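PDB 3ORY: flap endonuclease 1 from Desulfurococcus amylolyticus, which probably cuts the 5' flaps of branched DNA formed in replication and repair, as a structure-specific nuclease of the XPG/FEN1 family. Local coordinates for residues I37-G42 against V90-G95; P159-P164 against D304-E309; E166-A171 against Y188-F193; Y181-Q186 against F193-L198. One frame throughout, in Å; residues are numbered along the deposited sequence.

Contacts 1, 2 and 4 reach one mixed sheet. Contact 1 joins its parallel strands 37-41 and 88-93. Strand 160-162 of contact 2 lies beside strand 88-93, with Y91 O 2.8 Å from V161 N; loop 304-309 packs against it. Contact 4 flanks strand 37-41 on its other side, V39 O being 2.8 Å from A184 N. Contact 3 packs the start of helix 167-176 against helix 189-192 and F193 just after it, its centre about 7 Å from that of contact 4. D41, E168 and S185 lie close to a phosphate ion, probably from the crystallisation liquor. The acidic D41 and E168 are consistent with the metal-binding active site of FEN1 nucleases.

Contact 1 of 4, residues I37-G42 against V90-G95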
# COMPACT_ATOMS: atom_id res chain seq x y z
N ILE A 37 0.99 9.40 14.85
CA ILE A 37 2.09 8.88 14.05
C ILE A 37 1.56 7.71 13.24
O ILE A 37 1.01 6.76 13.80
CB ILE A 37 3.28 8.45 14.93
CG1 ILE A 37 3.79 9.64 15.77
CG2 ILE A 37 4.41 7.84 14.04
CD1 ILE A 37 4.80 9.28 16.87
N ILE A 38 1.71 7.79 11.92
CA ILE A 38 1.23 6.72 11.04
C ILE A 38 2.42 6.14 10.30
O ILE A 38 3.19 6.88 9.67
CB ILE A 38 0.15 7.23 10.04
CG1 ILE A 38 -1.06 7.83 10.76
CG2 ILE A 38 -0.28 6.11 9.07
CD1 ILE A 38 -1.82 6.87 11.63
N VAL A 39 2.60 4.82 10.40
CA VAL A 39 3.70 4.18 9.69
C VAL A 39 3.22 3.62 8.35
O VAL A 39 2.41 2.70 8.29
CB VAL A 39 4.48 3.16 10.58
CG1 VAL A 39 3.58 2.07 11.13
CG2 VAL A 39 5.68 2.57 9.83
N ILE A 40 3.74 4.19 7.27
CA ILE A 40 3.25 3.91 5.93
C ILE A 40 4.16 2.94 5.20
O ILE A 40 5.36 3.22 5.02
CB ILE A 40 3.11 5.22 5.10
CG1 ILE A 40 2.26 6.24 5.87
CG2 ILE A 40 2.53 4.92 3.70
CD1 ILE A 40 2.39 7.69 5.34
N ASP A 41 3.62 1.80 4.79
CA ASP A 41 4.42 0.86 4.05
C ASP A 41 4.87 1.52 2.75
O ASP A 41 4.05 2.04 1.99
CB ASP A 41 3.68 -0.44 3.77
CG ASP A 41 4.55 -1.46 3.10
OD1 ASP A 41 5.31 -2.15 3.80
OD2 ASP A 41 4.50 -1.54 1.85
N GLY A 42 6.18 1.52 2.55
CA GLY A 42 6.82 2.24 1.46
C GLY A 42 6.47 1.71 0.08
O GLY A 42 5.98 2.45 -0.76
N VAL A 90 5.66 8.37 8.91
CA VAL A 90 6.96 7.72 8.79
C VAL A 90 6.77 6.56 7.81
O VAL A 90 5.79 5.81 7.91
CB VAL A 90 7.52 7.25 10.17
CG1 VAL A 90 6.48 6.45 10.97
CG2 VAL A 90 8.83 6.45 10.00
N TYR A 91 7.68 6.43 6.86
CA TYR A 91 7.61 5.35 5.89
C TYR A 91 8.48 4.20 6.35
O TYR A 91 9.42 4.39 7.12
CB TYR A 91 8.02 5.85 4.50
CG TYR A 91 6.95 6.71 3.85
CD1 TYR A 91 6.02 6.16 2.96
CD2 TYR A 91 6.86 8.07 4.14
CE1 TYR A 91 5.03 6.95 2.37
CE2 TYR A 91 5.88 8.86 3.56
CZ TYR A 91 4.97 8.30 2.68
OH TYR A 91 4.01 9.10 2.12
N VAL A 92 8.15 2.99 5.90
CA VAL A 92 8.99 1.83 6.18
C VAL A 92 9.27 1.10 4.88
O VAL A 92 8.35 0.80 4.11
CB VAL A 92 8.37 0.90 7.26
CG1 VAL A 92 6.95 0.47 6.90
CG2 VAL A 92 9.29 -0.32 7.52
N PHE A 93 10.55 0.82 4.62
CA PHE A 93 10.94 0.17 3.38
C PHE A 93 11.46 -1.23 3.62
O PHE A 93 12.17 -1.48 4.61
CB PHE A 93 11.97 1.03 2.63
CG PHE A 93 11.39 2.28 2.05
CD1 PHE A 93 10.66 2.24 0.87
CD2 PHE A 93 11.57 3.51 2.69
CE1 PHE A 93 10.11 3.42 0.32
CE2 PHE A 93 11.03 4.69 2.16
CZ PHE A 93 10.29 4.64 0.97
N ASP A 94 11.11 -2.11 2.69
CA ASP A 94 11.38 -3.55 2.75
C ASP A 94 12.87 -3.80 2.75
O ASP A 94 13.64 -3.01 2.21
CB ASP A 94 10.74 -4.21 1.52
CG ASP A 94 10.39 -5.67 1.74
OD1 ASP A 94 9.22 -5.95 2.07
OD2 ASP A 94 11.28 -6.54 1.59
N GLY A 95 13.27 -4.91 3.36
CA GLY A 95 14.67 -5.34 3.36
C GLY A 95 15.12 -5.87 2.01
O GLY A 95 16.32 -5.97 1.76
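V90 pairs with V39 across two parallel strands and buries more surface than any other residue in this contact. Its backbone makes two of the four bonds between the strands. V90 N donates to I38 O at 3.0 Å. V90 O accepts from I40 N at 2.7 Å. The CG1 branch of V90 sits between its own backbone N and carbonyl carbon (chi1 50°). From there V90 CG1 packs on V39 CB at 3.9 Å and also touches I37 CG2.

I40 is the second main residue. I40 O accepts from V92 N at 2.9 Å. Its side chain lies on the other face of the sheet, alongside Y91 and pointing the same way. I40 CB stands over the Y91 ring, 4.1 Å from its centroid, and I40 CG2 closes on Y91 CE1 at 3.5 Å. I40 CD1 lies over the rim near the hydroxyl, which itself bonds to T79.

V92 is back on the face of V39, where V92 CG1 meets V39 CG2 at 3.8 Å. V92 O accepts from G42 N at 2.8 Å, just where helix 42-52 begins. G42 has no side chain, and F93 CE1 lies close to its CA. D41 caps this helix through N44 N, and its carboxylate is near a bound phosphate.

Strand 37-41 is flanked by strand 182-184, and strand 88-93 by strand 160-162. Helix 167-176 covers V39 and V92. Helix 143-156 packs on Y91 and F93.

Contact 2 of 4, residues P159-P164 against D304-E309; sequences PWVQAP and DNYRIE
P159 and V161 meet I308 and Y306 in the apolar part of this contact. P159 CG touches I308 CG2 at 3.8 Å, the two side chains crossing at about a right angle. Both residues also rest on V90. V161 straddles Y306 CB with its two methyls: V161 CG1 is 3.9 Å from Y306 CB and V161 CG2 is 4.0 Å from it. V161 CG2 also faces I308 CG1, at 4.2 Å. Y306 CG lies between its backbone N and carbonyl carbon (chi1 61°). The ring therefore leads off past V161 toward helix 167-176, where it touches Q170 and I174. Its hydroxyl bonds to D179.

Strand 160-162 is the flanking parallel strand, next to strand 88-93, of the alpha/beta sheet. This is consistent with the PIN-like nuclease fold of the XPG/FEN1 family. Segment 304-309 is an irregular loop between helices 290-298 and 315-325, and it runs past this strand without a beta bridge.

One backbone oxygen packs on carbon: E309 O lies 3.2 Å from P159 CB, with P159 CG and CD close behind. The two segments share no hydrogen bond.

Some polar bonds lie within a segment. Q162 NE2 donates to A163 O at 2.8 Å, nearly straight (166°). Q162 NE2 also bonds to D94 O, while Q162 OE1 bonds to K150 NZ. R307 NH2 and E309 OE2 are 3.2 Å apart, a salt bridge of charge alone, because the oxygen sits over the guanidinium face and no N-H points at it.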
# COMPACT_ATOMS: atom_id res chain seq x y z
N PRO A 159 10.96 10.94 8.14
CA PRO A 159 11.68 9.73 8.52
C PRO A 159 11.21 8.49 7.76
O PRO A 159 10.05 8.40 7.37
CB PRO A 159 11.34 9.56 10.00
CG PRO A 159 9.99 10.22 10.13
CD PRO A 159 10.06 11.41 9.22
N TRP A 160 12.14 7.57 7.53
CA TRP A 160 11.78 6.25 7.04
C TRP A 160 12.66 5.21 7.73
O TRP A 160 13.80 5.50 8.15
CB TRP A 160 11.87 6.16 5.50
CG TRP A 160 13.21 6.50 4.94
CD1 TRP A 160 13.63 7.72 4.49
CD2 TRP A 160 14.32 5.61 4.77
NE1 TRP A 160 14.93 7.65 4.07
CE2 TRP A 160 15.38 6.37 4.22
CE3 TRP A 160 14.53 4.25 5.03
CZ2 TRP A 160 16.62 5.81 3.93
CZ3 TRP A 160 15.76 3.70 4.75
CH2 TRP A 160 16.80 4.48 4.20
N VAL A 161 12.12 4.01 7.84
CA VAL A 161 12.75 2.95 8.59
C VAL A 161 13.14 1.84 7.62
O VAL A 161 12.34 1.45 6.77
CB VAL A 161 11.79 2.42 9.69
CG1 VAL A 161 12.31 1.14 10.34
CG2 VAL A 161 11.57 3.52 10.74
N GLN A 162 14.38 1.36 7.74
CA GLN A 162 14.84 0.21 6.98
C GLN A 162 14.41 -1.07 7.70
O GLN A 162 14.96 -1.42 8.75
CB GLN A 162 16.38 0.23 6.82
CG GLN A 162 16.91 -0.91 5.94
CD GLN A 162 16.20 -0.96 4.60
OE1 GLN A 162 16.37 -0.07 3.78
NE2 GLN A 162 15.38 -2.01 4.38
N ALA A 163 13.42 -1.76 7.14
CA ALA A 163 13.01 -3.05 7.67
C ALA A 163 14.06 -4.09 7.32
O ALA A 163 14.64 -4.03 6.23
CB ALA A 163 11.67 -3.44 7.08
N PRO A 164 14.34 -5.05 8.23
CA PRO A 164 15.23 -6.16 7.88
C PRO A 164 14.63 -7.07 6.81
O PRO A 164 15.37 -7.64 6.00
CB PRO A 164 15.39 -6.92 9.21
CG PRO A 164 14.20 -6.57 10.02
CD PRO A 164 13.91 -5.12 9.64
N ASP A 304 14.27 -3.65 16.47
CA ASP A 304 14.17 -2.55 17.44
C ASP A 304 15.08 -1.40 17.07
O ASP A 304 15.07 -0.36 17.73
CB ASP A 304 14.60 -3.04 18.82
CG ASP A 304 13.58 -3.93 19.46
OD1 ASP A 304 12.38 -3.64 19.33
OD2 ASP A 304 14.00 -4.92 20.09
N ASN A 305 15.89 -1.61 16.03
CA ASN A 305 16.93 -0.67 15.63
C ASN A 305 16.39 0.41 14.69
O ASN A 305 16.66 0.40 13.50
CB ASN A 305 18.11 -1.44 15.00
CG ASN A 305 19.24 -0.53 14.53
OD1 ASN A 305 19.49 0.51 15.13
ND2 ASN A 305 19.93 -0.93 13.46
N TYR A 306 15.58 1.31 15.25
CA TYR A 306 15.04 2.44 14.52
C TYR A 306 14.80 3.56 15.51
O TYR A 306 14.62 3.32 16.70
CB TYR A 306 13.72 2.09 13.80
CG TYR A 306 12.58 1.65 14.72
CD1 TYR A 306 11.78 2.59 15.37
CD2 TYR A 306 12.31 0.29 14.91
CE1 TYR A 306 10.74 2.18 16.23
CE2 TYR A 306 11.27 -0.12 15.75
CZ TYR A 306 10.50 0.82 16.40
OH TYR A 306 9.49 0.39 17.22
N ARG A 307 14.80 4.79 15.01
CA ARG A 307 14.46 5.94 15.85
C ARG A 307 13.79 6.99 14.98
O ARG A 307 14.45 7.68 14.20
CB ARG A 307 15.71 6.49 16.56
CG ARG A 307 15.45 7.75 17.40
CD ARG A 307 16.25 7.75 18.70
NE ARG A 307 16.18 9.04 19.41
CZ ARG A 307 17.25 9.72 19.83
NH1 ARG A 307 18.48 9.24 19.64
NH2 ARG A 307 17.09 10.88 20.46
N ILE A 308 12.47 7.11 15.14
CA ILE A 308 11.64 7.95 14.28
C ILE A 308 11.70 9.43 14.68
O ILE A 308 11.16 9.84 15.71
CB ILE A 308 10.18 7.45 14.30
CG1 ILE A 308 10.11 5.97 13.89
CG2 ILE A 308 9.31 8.31 13.40
CD1 ILE A 308 8.82 5.28 14.31
N GLU A 309 12.39 10.21 13.84
CA GLU A 309 12.54 11.65 14.07
C GLU A 309 12.24 12.42 12.79
O GLU A 309 12.58 11.98 11.70
CB GLU A 309 13.96 11.99 14.54
CG GLU A 309 14.32 11.44 15.93
CD GLU A 309 15.75 11.76 16.33
OE1 GLU A 309 16.59 12.05 15.44
OE2 GLU A 309 16.05 11.72 17.54

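Contact 3 of 4, residues E166-A171 against Y188-F193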
# COMPACT_ATOMS: atom_id res chain seq x y z
N GLU A 166 10.16 -8.05 5.56
CA GLU A 166 8.91 -7.46 5.06
C GLU A 166 8.62 -6.08 5.67
O GLU A 166 8.63 -5.92 6.90
CB GLU A 166 7.70 -8.37 5.33
CG GLU A 166 7.72 -9.71 4.57
CD GLU A 166 8.44 -10.81 5.34
OE1 GLU A 166 9.09 -10.50 6.37
OE2 GLU A 166 8.34 -11.98 4.94
N GLY A 167 8.38 -5.09 4.80
CA GLY A 167 8.00 -3.74 5.21
C GLY A 167 6.73 -3.77 6.04
O GLY A 167 6.65 -3.08 7.07
N GLU A 168 5.76 -4.57 5.61
CA GLU A 168 4.47 -4.68 6.32
C GLU A 168 4.62 -5.24 7.73
O GLU A 168 3.89 -4.83 8.64
CB GLU A 168 3.47 -5.53 5.51
CG GLU A 168 3.12 -4.96 4.13
CD GLU A 168 2.12 -3.78 4.18
OE1 GLU A 168 1.62 -3.44 5.28
OE2 GLU A 168 1.84 -3.20 3.11
N ALA A 169 5.55 -6.18 7.90
CA ALA A 169 5.86 -6.77 9.22
C ALA A 169 6.50 -5.77 10.17
O ALA A 169 6.16 -5.72 11.36
CB ALA A 169 6.80 -7.99 9.05
N GLN A 170 7.46 -5.00 9.66
CA GLN A 170 8.10 -3.94 10.44
C GLN A 170 7.10 -2.85 10.81
O GLN A 170 7.14 -2.35 11.94
CB GLN A 170 9.30 -3.33 9.69
CG GLN A 170 10.09 -2.30 10.51
CD GLN A 170 10.77 -2.90 11.73
OE1 GLN A 170 11.24 -4.04 11.69
NE2 GLN A 170 10.83 -2.13 12.82
N ALA A 171 6.22 -2.49 9.88
CA ALA A 171 5.14 -1.53 10.16
C ALA A 171 4.29 -2.02 11.34
O ALA A 171 4.09 -1.28 12.31
CB ALA A 171 4.26 -1.30 8.92
N TYR A 188 -3.58 -5.94 3.52
CA TYR A 188 -3.92 -6.26 4.89
C TYR A 188 -2.78 -7.00 5.60
O TYR A 188 -2.95 -7.50 6.72
CB TYR A 188 -5.20 -7.10 4.88
CG TYR A 188 -6.41 -6.31 4.42
CD1 TYR A 188 -7.36 -5.84 5.33
CD2 TYR A 188 -6.59 -6.00 3.07
CE1 TYR A 188 -8.47 -5.09 4.90
CE2 TYR A 188 -7.68 -5.27 2.64
CZ TYR A 188 -8.62 -4.82 3.55
OH TYR A 188 -9.68 -4.08 3.08
N ASP A 189 -1.63 -7.07 4.92
CA ASP A 189 -0.48 -7.85 5.40
C ASP A 189 -0.07 -7.48 6.82
O ASP A 189 0.29 -8.36 7.59
CB ASP A 189 0.74 -7.64 4.48
CG ASP A 189 0.48 -8.04 3.03
OD1 ASP A 189 -0.68 -8.04 2.57
OD2 ASP A 189 1.47 -8.35 2.32
N SER A 190 -0.10 -6.19 7.14
CA SER A 190 0.31 -5.72 8.46
C SER A 190 -0.56 -6.29 9.60
O SER A 190 -0.04 -6.52 10.69
CB SER A 190 0.43 -4.19 8.52
OG SER A 190 -0.83 -3.54 8.48
N LEU A 191 -1.84 -6.53 9.34
CA LEU A 191 -2.74 -7.20 10.29
C LEU A 191 -2.32 -8.64 10.53
O LEU A 191 -2.30 -9.11 11.67
CB LEU A 191 -4.19 -7.15 9.82
CG LEU A 191 -4.81 -5.74 9.77
CD1 LEU A 191 -6.18 -5.77 9.11
CD2 LEU A 191 -4.91 -5.14 11.18
N LEU A 192 -1.97 -9.34 9.45
CA LEU A 192 -1.51 -10.72 9.55
C LEU A 192 -0.23 -10.80 10.38
O LEU A 192 -0.04 -11.76 11.13
CB LEU A 192 -1.27 -11.33 8.16
CG LEU A 192 -2.39 -11.96 7.32
CD1 LEU A 192 -3.70 -11.23 7.39
CD2 LEU A 192 -1.92 -12.00 5.86
N PHE A 193 0.61 -9.77 10.26
CA PHE A 193 1.85 -9.63 11.04
C PHE A 193 1.61 -9.01 12.43
O PHE A 193 2.57 -8.68 13.15
CB PHE A 193 2.86 -8.77 10.28
CG PHE A 193 3.51 -9.48 9.11
CD1 PHE A 193 4.22 -10.68 9.30
CD2 PHE A 193 3.46 -8.91 7.83
CE1 PHE A 193 4.85 -11.30 8.21
CE2 PHE A 193 4.10 -9.52 6.74
CZ PHE A 193 4.79 -10.72 6.93
O HOH W 1 5.24 -7.83 13.08
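The E166 and F193 side chains cross at about a right angle, their flat groups 50° apart, with E166 CG 3.9 Å from F193 CZ. E166 stands at the N-cap position of helix 167-176. A bend at chi2 (89°) swings its carboxylate to the hydroxyls of Y251 and Y296, while the aliphatic part stays against F193 CZ.

E168 faces the start of helix 189-192. E168 CB packs on D189 CB at 3.6 Å, and E168 CG touches the same carbon. E168 OE1 comes to S190 CB at 3.5 Å and is buried here with no partner in the model. E168 OE2 bonds to S185 OG and lies close to a phosphate ion.

A169 covers the ring. A169 CB lies almost over the centre of one face of F193, 3.5 Å from the centroid and 9° off the normal, in a CH-pi contact. A169 N is 3.4 Å from F193 CD2. A water links the backbones, donating to A169 O at 2.9 Å and to F193 O at 2.8 Å. The F193 ring also stacks with F297. With an alanine in place of F193, the methyl of A169 and the chain of E166 would probably lose their shared surface, and a gap would be likely to open between the two helices.

The chemistry is thus split. An apolar ring fills one end, and acidic groups gather at the other. E168 OE2 lies near the carboxylates of D41 and D187. Such a cluster is consistent with the metal-binding acidic site of FEN1 nucleases.

Contact 4 of 4, residues Y181-Q186 against F193-L198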
# COMPACT_ATOMS: atom_id res chain seq x y z
N TYR A 181 0.66 4.96 15.81
CA TYR A 181 -0.74 4.72 16.10
C TYR A 181 -1.30 3.58 15.25
O TYR A 181 -2.08 2.75 15.73
CB TYR A 181 -1.54 6.00 15.88
CG TYR A 181 -3.03 5.81 15.95
CD1 TYR A 181 -3.68 5.63 17.17
CD2 TYR A 181 -3.80 5.80 14.78
CE1 TYR A 181 -5.08 5.45 17.23
CE2 TYR A 181 -5.17 5.62 14.82
CZ TYR A 181 -5.80 5.45 16.04
OH TYR A 181 -7.16 5.27 16.04
N ALA A 182 -0.90 3.53 13.98
CA ALA A 182 -1.42 2.55 13.04
C ALA A 182 -0.46 2.38 11.88
O ALA A 182 0.35 3.26 11.62
CB ALA A 182 -2.80 2.98 12.54
N SER A 183 -0.55 1.24 11.20
CA SER A 183 0.16 1.01 9.95
C SER A 183 -0.77 1.47 8.84
O SER A 183 -1.98 1.58 9.04
CB SER A 183 0.55 -0.47 9.79
OG SER A 183 -0.54 -1.33 10.08
N ALA A 184 -0.21 1.78 7.68
CA ALA A 184 -1.01 2.25 6.55
C ALA A 184 -0.57 1.59 5.26
O ALA A 184 0.63 1.59 4.92
CB ALA A 184 -0.95 3.79 6.44
N SER A 185 -1.55 1.05 4.55
CA SER A 185 -1.32 0.30 3.31
C SER A 185 -2.67 -0.01 2.70
O SER A 185 -3.68 0.07 3.39
CB SER A 185 -0.61 -1.02 3.63
OG SER A 185 -0.34 -1.75 2.45
N GLN A 186 -2.70 -0.37 1.41
CA GLN A 186 -3.91 -0.89 0.79
C GLN A 186 -4.10 -2.38 1.06
O GLN A 186 -5.23 -2.87 1.08
CB GLN A 186 -3.95 -0.62 -0.72
CG GLN A 186 -4.13 0.86 -1.09
CD GLN A 186 -5.24 1.53 -0.30
OE1 GLN A 186 -4.98 2.33 0.60
NE2 GLN A 186 -6.48 1.18 -0.62
N PHE A 193 0.61 -9.77 10.26
CA PHE A 193 1.85 -9.63 11.04
C PHE A 193 1.61 -9.01 12.43
O PHE A 193 2.57 -8.68 13.15
CB PHE A 193 2.86 -8.77 10.28
CG PHE A 193 3.51 -9.48 9.11
CD1 PHE A 193 4.22 -10.68 9.30
CD2 PHE A 193 3.46 -8.91 7.83
CE1 PHE A 193 4.85 -11.30 8.21
CE2 PHE A 193 4.10 -9.52 6.74
CZ PHE A 193 4.79 -10.72 6.93
N GLY A 194 0.34 -8.87 12.80
CA GLY A 194 -0.01 -8.52 14.17
C GLY A 194 -0.20 -7.04 14.48
O GLY A 194 -0.25 -6.67 15.66
N SER A 195 -0.31 -6.20 13.45
CA SER A 195 -0.52 -4.77 13.71
C SER A 195 -1.87 -4.57 14.40
O SER A 195 -2.87 -5.03 13.90
CB SER A 195 -0.52 -3.96 12.42
OG SER A 195 -0.79 -2.60 12.69
N PRO A 196 -1.88 -3.87 15.56
CA PRO A 196 -3.14 -3.61 16.27
C PRO A 196 -4.12 -2.79 15.43
O PRO A 196 -5.34 -2.95 15.58
CB PRO A 196 -2.69 -2.81 17.50
CG PRO A 196 -1.29 -3.25 17.73
CD PRO A 196 -0.71 -3.48 16.36
N LYS A 197 -3.59 -1.93 14.57
CA LYS A 197 -4.43 -1.00 13.81
C LYS A 197 -3.88 -0.79 12.41
O LYS A 197 -2.70 -0.48 12.24
CB LYS A 197 -4.51 0.37 14.52
CG LYS A 197 -5.30 0.39 15.82
CD LYS A 197 -5.50 1.82 16.31
CE LYS A 197 -6.56 1.88 17.39
NZ LYS A 197 -6.17 1.05 18.55
N LEU A 198 -4.76 -0.94 11.42
CA LEU A 198 -4.44 -0.63 10.03
C LEU A 198 -5.33 0.50 9.52
O LEU A 198 -6.56 0.45 9.66
CB LEU A 198 -4.62 -1.87 9.14
CG LEU A 198 -4.59 -1.66 7.61
CD1 LEU A 198 -3.20 -1.24 7.08
CD2 LEU A 198 -5.06 -2.92 6.89
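S183 N donates to K197 O at 2.9 Å (162°). This bond joins strands 182-184 and 197-200, the parallel strands of a beta-alpha-beta unit whose helix is 189-192. S195 OG grips the same K197 O at 2.9 Å, from above the carbonyl plane and from the face opposite to S183 N. A chi1 of 177° swings S195 OG away from its own N and back to that carbonyl. S183 OG bonds to S190 in the intervening helix. G194 closes that helix with a Schellman motif.

Packing spreads outward from this bond. A182 CB meets K197 CB at 3.7 Å. The K197 chain then runs over one face of Y181 in a CH-pi contact, with K197 CD 4.0 Å from the ring centroid and 25° off the normal. K197 NZ makes a long, weak ion pair with E225, and K36 makes a cation-pi contact with the Y181 ring. If a serine stood in place of Y181, the K197 methylenes would probably lose their support and K36 its cation-pi partner, leaving the K197 chain freer to turn.

L198 turns its CD1 toward segment 181-186. L198 CD1 lies 3.6 Å from S183 O and 3.8 Å from S185 N.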